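Local coordinates for protein CheA (PDB 6Y1Y) that probably relays chemoreceptor signals toward the flagellar motors as an autophosphorylating histidine kinase, represented here by its coiled-coil dimerization domain, at residues V17-I22 with L111-G116; A35-K40 with G91-L96; T52-D57 with L80-S85. All coordinates share one frame; numbering follows the deposited sequence.

Contact 1. Residues V17-I22 with L111-G116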
loop_
_atom_site.group_PDB
_atom_site.type_symbol
_atom_site.label_atom_id
_atom_site.label_comp_id
_atom_site.label_asym_id
_atom_site.label_seq_id
_atom_site.Cartn_x
_atom_site.Cartn_y
_atom_site.Cartn_z
ATOM N N VAL B 17 -27.374 -1.551 -8.238
ATOM C CA VAL B 17 -26.720 -2.723 -7.666
ATOM C C VAL B 17 -25.668 -3.259 -8.632
ATOM O O VAL B 17 -24.591 -3.704 -8.219
ATOM C CB VAL B 17 -27.760 -3.800 -7.299
ATOM C CG1 VAL B 17 -27.072 -5.094 -6.871
ATOM C CG2 VAL B 17 -28.694 -3.296 -6.205
ATOM N N SER B 18 -25.941 -3.170 -9.936
ATOM C CA SER B 18 -24.933 -3.542 -10.926
ATOM C C SER B 18 -23.679 -2.685 -10.789
ATOM O O SER B 18 -22.555 -3.205 -10.838
ATOM C CB SER B 18 -25.518 -3.425 -12.338
ATOM O OG SER B 18 -24.519 -3.616 -13.316
ATOM N N GLU B 19 -23.847 -1.371 -10.622
ATOM C CA GLU B 19 -22.701 -0.494 -10.394
ATOM C C GLU B 19 -21.963 -0.870 -9.117
ATOM O O GLU B 19 -20.736 -0.733 -9.036
ATOM C CB GLU B 19 -23.146 0.963 -10.307
ATOM C CG GLU B 19 -23.530 1.637 -11.606
ATOM C CD GLU B 19 -23.732 3.128 -11.406
ATOM O OE1 GLU B 19 -22.718 3.860 -11.368
ATOM O OE2 GLU B 19 -24.896 3.564 -11.261
ATOM N N THR B 20 -22.707 -1.292 -8.091
ATOM C CA THR B 20 -22.087 -1.707 -6.837
ATOM C C THR B 20 -21.225 -2.937 -7.044
ATOM O O THR B 20 -20.103 -3.015 -6.527
ATOM C CB THR B 20 -23.159 -1.992 -5.782
ATOM O OG1 THR B 20 -23.997 -0.839 -5.616
ATOM C CG2 THR B 20 -22.522 -2.333 -4.447
ATOM N N VAL B 21 -21.734 -3.907 -7.809
ATOM C CA VAL B 21 -20.998 -5.142 -8.066
ATOM C C VAL B 21 -19.736 -4.859 -8.873
ATOM O O VAL B 21 -18.678 -5.455 -8.630
ATOM C CB VAL B 21 -21.914 -6.160 -8.772
ATOM C CG1 VAL B 21 -21.095 -7.336 -9.301
ATOM C CG2 VAL B 21 -23.008 -6.645 -7.821
ATOM N N ILE B 22 -19.821 -3.940 -9.835
ATOM C CA ILE B 22 -18.649 -3.580 -10.627
ATOM C C ILE B 22 -17.606 -2.929 -9.738
ATOM O O ILE B 22 -16.413 -3.256 -9.795
ATOM C CB ILE B 22 -19.050 -2.640 -11.778
ATOM C CG1 ILE B 22 -19.963 -3.364 -12.768
ATOM C CG2 ILE B 22 -17.814 -2.051 -12.449
ATOM C CD1 ILE B 22 -20.585 -2.445 -13.803
ATOM N N LEU B 111 -17.939 4.265 -4.788
ATOM C CA LEU B 111 -18.808 3.518 -3.887
ATOM C C LEU B 111 -19.600 4.455 -2.993
ATOM O O LEU B 111 -20.786 4.219 -2.737
ATOM C CB LEU B 111 -17.985 2.544 -3.049
ATOM C CG LEU B 111 -18.811 1.727 -2.053
ATOM C CD1 LEU B 111 -19.813 0.864 -2.781
ATOM C CD2 LEU B 111 -17.905 0.880 -1.189
ATOM N N GLY B 112 -18.966 5.530 -2.514
ATOM C CA GLY B 112 -19.699 6.509 -1.725
ATOM C C GLY B 112 -20.850 7.126 -2.493
ATOM O O GLY B 112 -21.954 7.275 -1.963
ATOM N N ARG B 113 -20.626 7.460 -3.764
ATOM C CA ARG B 113 -21.701 8.027 -4.573
ATOM C C ARG B 113 -22.817 7.012 -4.780
ATOM O O ARG B 113 -24.002 7.335 -4.625
ATOM C CB ARG B 113 -21.160 8.515 -5.918
ATOM C CG ARG B 113 -22.241 9.131 -6.800
ATOM C CD ARG B 113 -21.789 9.313 -8.241
ATOM N NE ARG B 113 -21.360 8.059 -8.857
ATOM C CZ ARG B 113 -22.187 7.116 -9.301
ATOM N NH1 ARG B 113 -23.503 7.272 -9.198
ATOM N NH2 ARG B 113 -21.698 6.012 -9.853
ATOM N N ILE B 114 -22.455 5.774 -5.114
ATOM C CA ILE B 114 -23.462 4.742 -5.341
ATOM C C ILE B 114 -24.251 4.484 -4.065
ATOM O O ILE B 114 -25.482 4.348 -4.096
ATOM C CB ILE B 114 -22.799 3.460 -5.875
ATOM C CG1 ILE B 114 -22.180 3.717 -7.248
ATOM C CG2 ILE B 114 -23.817 2.332 -5.966
ATOM C CD1 ILE B 114 -21.100 2.724 -7.587
ATOM N N SER B 115 -23.565 4.434 -2.919
ATOM C CA SER B 115 -24.244 4.138 -1.662
ATOM C C SER B 115 -25.257 5.222 -1.311
ATOM O O SER B 115 -26.333 4.922 -0.783
ATOM C CB SER B 115 -23.227 3.973 -0.534
ATOM O OG SER B 115 -22.737 5.228 -0.102
ATOM N N GLY B 116 -24.935 6.483 -1.599
ATOM C CA GLY B 116 -25.912 7.545 -1.414
ATOM C C GLY B 116 -27.132 7.365 -2.296
ATOM O O GLY B 116 -28.267 7.564 -1.853
#
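Glu19 and Arg113 reach toward each other from neighbouring helices, their side chains crossing at about a right angle with their carboxylate and guanidinium planes nearly parallel, 19° apart. The link is one salt-bridge hydrogen bond, 2.8 Å from Arg113 NH2 to Glu19 OE1. OE1 lies at the edge of the guanidinium, close to its plane, and is approached on its syn side with NH2 somewhat out of the carboxylate plane; the N-H...O angle of 151° makes the bond moderately straight. Arg113 leaves its helix with CG anti to the backbone N, followed by a bend at chi3 that turns the guanidinium edge to Glu19. Its NH1 forms a second salt bridge, to Glu117, and NH2 also bonds Asn110 OD1, so the head is gripped from its own helix too.

Beneath this pair Ile114 points at helix 7-67. Its CD1 lies 3.8 Å from Glu19 CB, and CG2 packs 3.2 Å from Thr20 OG1. That hydroxyl is bonded to Leu16 O of its own helix, which satisfies a buried polar atom and lets Thr20 sit against a methyl group. The axes of the segments 17-22 and 111-116 run antiparallel (156°) and approach to 9.9 Å, with Thr20 and Ile114 the nearest CA pair.

Here the two long helices of the dimerization domain pair, and Leu27 of the second subunit packs on Leu111 as part of the four-helix bundle. The apolar Ile114 contact probably supplies the packing, while the Glu19-Arg113 pair ties the helices together on the more exposed flank.

Contact 2. Residues A35-K40 with G91-L96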
loop_
_atom_site.group_PDB
_atom_site.type_symbol
_atom_site.label_atom_id
_atom_site.label_comp_id
_atom_site.label_asym_id
_atom_site.label_seq_id
_atom_site.Cartn_x
_atom_site.Cartn_y
_atom_site.Cartn_z
ATOM N N ALA B 35 -1.790 -6.575 -1.788
ATOM C CA ALA B 35 -1.138 -7.785 -1.293
ATOM C C ALA B 35 0.123 -8.091 -2.091
ATOM O O ALA B 35 1.144 -8.481 -1.515
ATOM C CB ALA B 35 -2.097 -8.974 -1.331
ATOM N N GLU B 36 0.073 -7.910 -3.420
ATOM C CA GLU B 36 1.266 -8.084 -4.251
ATOM C C GLU B 36 2.350 -7.083 -3.876
ATOM O O GLU B 36 3.542 -7.419 -3.866
ATOM C CB GLU B 36 0.922 -7.910 -5.733
ATOM C CG GLU B 36 -0.028 -8.932 -6.332
ATOM C CD GLU B 36 -0.402 -8.585 -7.766
ATOM O OE1 GLU B 36 -0.055 -7.468 -8.217
ATOM O OE2 GLU B 36 -1.041 -9.418 -8.444
ATOM N N LEU B 37 1.956 -5.840 -3.601
ATOM C CA LEU B 37 2.921 -4.819 -3.208
ATOM C C LEU B 37 3.541 -5.132 -1.850
ATOM O O LEU B 37 4.738 -4.895 -1.642
ATOM C CB LEU B 37 2.246 -3.448 -3.204
ATOM C CG LEU B 37 2.058 -2.836 -4.597
ATOM C CD1 LEU B 37 1.090 -1.665 -4.563
ATOM C CD2 LEU B 37 3.406 -2.384 -5.143
ATOM N N TYR B 38 2.755 -5.651 -0.906
ATOM C CA TYR B 38 3.332 -6.082 0.362
ATOM C C TYR B 38 4.398 -7.149 0.131
ATOM O O TYR B 38 5.509 -7.062 0.669
ATOM C CB TYR B 38 2.227 -6.607 1.297
ATOM C CG TYR B 38 2.759 -7.282 2.543
ATOM C CD1 TYR B 38 3.246 -6.539 3.612
ATOM C CD2 TYR B 38 2.802 -8.668 2.641
ATOM C CE1 TYR B 38 3.756 -7.163 4.745
ATOM C CE2 TYR B 38 3.310 -9.294 3.767
ATOM C CZ TYR B 38 3.777 -8.538 4.819
ATOM O OH TYR B 38 4.290 -9.173 5.934
ATOM N N ASP B 39 4.073 -8.164 -0.679
ATOM C CA ASP B 39 5.032 -9.226 -0.959
ATOM C C ASP B 39 6.280 -8.674 -1.630
ATOM O O ASP B 39 7.396 -9.128 -1.350
ATOM C CB ASP B 39 4.397 -10.300 -1.843
ATOM C CG ASP B 39 3.390 -11.133 -1.106
ATOM O OD1 ASP B 39 3.391 -11.117 0.143
ATOM O OD2 ASP B 39 2.595 -11.804 -1.790
ATOM N N LYS B 40 6.098 -7.735 -2.563
ATOM C CA LYS B 40 7.226 -7.144 -3.273
ATOM C C LYS B 40 8.092 -6.347 -2.313
ATOM O O LYS B 40 9.327 -6.436 -2.359
ATOM C CB LYS B 40 6.713 -6.261 -4.407
ATOM C CG LYS B 40 7.748 -5.368 -5.037
ATOM C CD LYS B 40 8.680 -6.144 -5.913
ATOM C CE LYS B 40 9.775 -5.239 -6.424
ATOM N NZ LYS B 40 10.866 -6.046 -6.994
ATOM N N GLY B 91 13.279 -0.607 -7.236
ATOM C CA GLY B 91 12.770 -0.311 -8.567
ATOM C C GLY B 91 11.750 0.809 -8.516
ATOM O O GLY B 91 11.949 1.842 -7.866
ATOM N N ASP B 92 10.627 0.591 -9.197
ATOM C CA ASP B 92 9.569 1.579 -9.295
ATOM C C ASP B 92 8.503 1.406 -8.223
ATOM O O ASP B 92 7.362 1.824 -8.437
ATOM C CB ASP B 92 8.922 1.521 -10.677
ATOM C CG ASP B 92 9.874 1.932 -11.782
ATOM O OD1 ASP B 92 10.635 2.907 -11.584
ATOM O OD2 ASP B 92 9.874 1.273 -12.845
ATOM N N PHE B 93 8.845 0.794 -7.088
ATOM C CA PHE B 93 7.852 0.564 -6.039
ATOM C C PHE B 93 7.086 1.831 -5.689
ATOM O O PHE B 93 5.867 1.792 -5.517
ATOM C CB PHE B 93 8.512 -0.005 -4.778
ATOM C CG PHE B 93 7.520 -0.504 -3.748
ATOM C CD1 PHE B 93 6.980 0.362 -2.798
ATOM C CD2 PHE B 93 7.125 -1.833 -3.735
ATOM C CE1 PHE B 93 6.057 -0.093 -1.856
ATOM C CE2 PHE B 93 6.206 -2.289 -2.789
ATOM C CZ PHE B 93 5.672 -1.425 -1.864
ATOM N N ASP B 94 7.783 2.964 -5.542
ATOM C CA ASP B 94 7.084 4.166 -5.088
ATOM C C ASP B 94 5.973 4.549 -6.067
ATOM O O ASP B 94 4.860 4.877 -5.643
ATOM C CB ASP B 94 8.063 5.334 -4.835
ATOM C CG ASP B 94 9.036 5.607 -5.988
ATOM O OD1 ASP B 94 8.954 5.002 -7.069
ATOM O OD2 ASP B 94 9.925 6.471 -5.796
ATOM N N SER B 95 6.243 4.458 -7.371
ATOM C CA SER B 95 5.252 4.783 -8.397
ATOM C C SER B 95 4.121 3.763 -8.434
ATOM O O SER B 95 2.948 4.134 -8.567
ATOM C CB SER B 95 5.928 4.843 -9.768
ATOM O OG SER B 95 6.537 6.097 -9.973
ATOM N N LEU B 96 4.459 2.474 -8.322
ATOM C CA LEU B 96 3.450 1.418 -8.311
ATOM C C LEU B 96 2.524 1.542 -7.107
ATOM O O LEU B 96 1.302 1.364 -7.231
ATOM C CB LEU B 96 4.121 0.048 -8.314
ATOM C CG LEU B 96 4.967 -0.310 -9.531
ATOM C CD1 LEU B 96 5.656 -1.637 -9.275
ATOM C CD2 LEU B 96 4.096 -0.378 -10.778
#
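The antiparallel helical hairpin of the histidine kinase dimerization domain is joined here where helix 93-125 begins, against the middle of helix 7-67. Residues 91-92 lead into that helix, Asp92 holding the N-cap position without a side-chain capping bond. Gly91, whose positive phi favours glycine, belongs to the connection from helix 72-87.

Phe93 and Leu37 carry the packing, and their CA atoms are the nearest pair across the segments, 7.8 Å apart. Phe93 sets off with CG anti to its own N (chi1 -169°), which swings the ring across to helix 7-67. The ring presents its CE2 side: Leu37 CD2 lies 3.7 Å from Phe93 CE2, the leucine side chain crossing the phenylalanine at a slant. The carbonyl oxygen Leu37 O approaches the ring edge near its plane, 3.2 Å from Phe93 CE2, so the electron-rich oxygen faces the ring's rim of C-H groups. Leu37 also reaches along helix 93-125, where its CD2 is 4.1 Å from Leu96 CB.

This hydrophobic layer continues into the dimer: Phe93 packs on Phe93 of the second subunit and meets the ring of Phe41 of that subunit at about 45°, while Met97 of the second subunit lies on Leu37. Asp94 OD2 adds a polar link to Gln42 of the second subunit.

At the exposed margin, Lys40 runs past Phe93 in the opposite direction. Its first torsion (chi1 168°) sets CG opposite the backbone N and brings it to the ring edge, with Lys40 CG 3.8 Å from Phe93 CD2.

Contact 3. Residues T52-D57 with L80-S85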
loop_
_atom_site.group_PDB
_atom_site.type_symbol
_atom_site.label_atom_id
_atom_site.label_comp_id
_atom_site.label_asym_id
_atom_site.label_seq_id
_atom_site.Cartn_x
_atom_site.Cartn_y
_atom_site.Cartn_z
ATOM N N THR B 52 22.757 -3.387 2.147
ATOM C CA THR B 52 23.205 -2.359 3.086
ATOM C C THR B 52 24.235 -2.916 4.053
ATOM O O THR B 52 25.282 -2.295 4.269
ATOM C CB THR B 52 22.005 -1.799 3.847
ATOM O OG1 THR B 52 21.110 -1.157 2.941
ATOM C CG2 THR B 52 22.454 -0.790 4.906
ATOM N N ARG B 53 23.993 -4.119 4.588
ATOM C CA ARG B 53 24.994 -4.768 5.429
ATOM C C ARG B 53 26.305 -4.954 4.677
ATOM O O ARG B 53 27.386 -4.701 5.225
ATOM C CB ARG B 53 24.471 -6.113 5.934
ATOM C CG ARG B 53 23.522 -6.011 7.123
ATOM C CD ARG B 53 23.246 -7.391 7.729
ATOM N NE ARG B 53 22.672 -8.313 6.749
ATOM C CZ ARG B 53 21.368 -8.508 6.574
ATOM N NH1 ARG B 53 20.488 -7.851 7.318
ATOM N NH2 ARG B 53 20.946 -9.365 5.651
ATOM N N ARG B 54 26.231 -5.366 3.410
ATOM C CA ARG B 54 27.457 -5.588 2.646
ATOM C C ARG B 54 28.220 -4.284 2.418
ATOM O O ARG B 54 29.449 -4.246 2.555
ATOM C CB ARG B 54 27.112 -6.262 1.318
ATOM C CG ARG B 54 28.287 -6.398 0.368
ATOM C CD ARG B 54 28.031 -7.501 -0.650
ATOM N NE ARG B 54 26.885 -7.227 -1.513
ATOM C CZ ARG B 54 25.737 -7.887 -1.458
ATOM N NH1 ARG B 54 25.571 -8.870 -0.577
ATOM N NH2 ARG B 54 24.749 -7.574 -2.291
ATOM N N LEU B 55 27.511 -3.203 2.074
ATOM C CA LEU B 55 28.184 -1.919 1.870
ATOM C C LEU B 55 28.846 -1.417 3.154
ATOM O O LEU B 55 29.981 -0.915 3.128
ATOM C CB LEU B 55 27.182 -0.901 1.338
ATOM C CG LEU B 55 27.721 0.514 1.125
ATOM C CD1 LEU B 55 28.878 0.513 0.140
ATOM C CD2 LEU B 55 26.604 1.420 0.651
ATOM N N LEU B 56 28.140 -1.514 4.279
ATOM C CA LEU B 56 28.688 -1.093 5.565
ATOM C C LEU B 56 29.902 -1.927 5.951
ATOM O O LEU B 56 30.852 -1.409 6.547
ATOM C CB LEU B 56 27.608 -1.187 6.645
ATOM C CG LEU B 56 26.485 -0.162 6.506
ATOM C CD1 LEU B 56 25.453 -0.364 7.609
ATOM C CD2 LEU B 56 27.043 1.263 6.502
ATOM N N ASP B 57 29.868 -3.233 5.679
ATOM C CA ASP B 57 31.021 -4.069 5.990
ATOM C C ASP B 57 32.190 -3.777 5.061
ATOM O O ASP B 57 33.347 -3.707 5.505
ATOM C CB ASP B 57 30.638 -5.541 5.871
ATOM C CG ASP B 57 31.793 -6.459 6.205
ATOM O OD1 ASP B 57 32.329 -6.320 7.322
ATOM O OD2 ASP B 57 32.168 -7.298 5.360
ATOM N N LEU B 80 31.033 2.016 -5.781
ATOM C CA LEU B 80 30.009 2.664 -6.603
ATOM C C LEU B 80 29.018 1.648 -7.158
ATOM O O LEU B 80 27.824 1.941 -7.279
ATOM C CB LEU B 80 30.667 3.454 -7.746
ATOM C CG LEU B 80 31.324 4.757 -7.287
ATOM C CD1 LEU B 80 32.186 5.340 -8.390
ATOM C CD2 LEU B 80 30.255 5.760 -6.840
ATOM N N ASN B 81 29.500 0.456 -7.509
ATOM C CA ASN B 81 28.625 -0.587 -8.043
ATOM C C ASN B 81 27.689 -1.127 -6.971
ATOM O O ASN B 81 26.514 -1.392 -7.248
ATOM C CB ASN B 81 29.457 -1.696 -8.677
ATOM C CG ASN B 81 30.055 -1.256 -9.994
ATOM O OD1 ASN B 81 29.566 -0.315 -10.617
ATOM N ND2 ASN B 81 31.132 -1.906 -10.412
ATOM N N GLU B 82 28.184 -1.284 -5.739
ATOM C CA GLU B 82 27.313 -1.696 -4.643
ATOM C C GLU B 82 26.271 -0.618 -4.403
ATOM O O GLU B 82 25.074 -0.905 -4.250
ATOM C CB GLU B 82 28.130 -1.913 -3.363
ATOM C CG GLU B 82 29.072 -3.110 -3.353
ATOM C CD GLU B 82 28.385 -4.428 -3.012
ATOM O OE1 GLU B 82 27.170 -4.416 -2.752
ATOM O OE2 GLU B 82 29.068 -5.468 -3.026
ATOM N N TYR B 83 26.703 0.641 -4.495
ATOM C CA TYR B 83 25.836 1.761 -4.188
ATOM C C TYR B 83 24.727 1.885 -5.223
ATOM O O TYR B 83 23.559 2.059 -4.868
ATOM C CB TYR B 83 26.701 3.020 -4.148
ATOM C CG TYR B 83 26.021 4.360 -4.222
ATOM C CD1 TYR B 83 25.298 4.841 -3.155
ATOM C CD2 TYR B 83 26.212 5.193 -5.327
ATOM C CE1 TYR B 83 24.714 6.080 -3.199
ATOM C CE2 TYR B 83 25.651 6.440 -5.380
ATOM C CZ TYR B 83 24.906 6.883 -4.305
ATOM O OH TYR B 83 24.326 8.123 -4.360
ATOM N N SER B 84 25.055 1.745 -6.508
ATOM C CA SER B 84 23.984 1.842 -7.496
ATOM C C SER B 84 23.023 0.661 -7.405
ATOM O O SER B 84 21.817 0.832 -7.617
ATOM C CB SER B 84 24.551 1.990 -8.909
ATOM O OG SER B 84 25.441 0.957 -9.251
ATOM N N SER B 85 23.516 -0.536 -7.068
ATOM C CA SER B 85 22.591 -1.648 -6.873
ATOM C C SER B 85 21.642 -1.360 -5.717
ATOM O O SER B 85 20.443 -1.651 -5.790
ATOM C CB SER B 85 23.365 -2.935 -6.590
ATOM O OG SER B 85 23.957 -3.471 -7.771
#
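A salt bridge beside a leucine contact joins helix 7-67 to the short helix 72-87, toward the closed end of the helical hairpin in this dimerization domain. The CA atoms of Leu55 and Glu82, the nearest pair across the segments, are 6.6 Å apart, and both residues direct their side chains toward the other helix.

Leu55 provides the buried side, with CD1 4.3 Å from Glu82 CB. It also touches Leu86 on helix 72-87, while Leu56 next to it packs on Tyr83 of the second subunit, so the pairing of these helices is shared with the dimer.

On the more exposed side Arg54 and Glu82 cross at about a right angle, their guanidinium and carboxylate planes 49° apart. Glu82 bends at chi2 (-82°), which brings its carboxylate alongside CD and NE of Arg54. Each charge has a second partner: Arg54 NH1 pairs with Asp50 and Glu82 OE2 with Lys58, giving an alternating charged row. Within the bridge, Arg54 NE gives its main bond to the syn lone pair of Glu82 OE1 at 3.1 Å, with a second, weak bond to Glu82 OE2 at 3.2 Å.

Overall arrangement
All three contacts use helix 7-67: contacts 1 and 2 pair it with helix 93-125, contact 3 with helix 72-87. Contact 2 lies near the chain's centre, and contacts 1 and 3 flank it on opposite sides of that centre, their own centres 50 Å apart. None is wholly buried, and each combines buried with more exposed residues. The outer two add an arginine-glutamate bridge to apolar packing, with planes nearly parallel in contact 1 and clearly inclined in contact 3, whereas contact 2 has no hydrogen bond between its segments and relies on apolar and ring-edge packing. Every contact also meets the second subunit, so helix pairing within the chain and the dimer interface share the same regions.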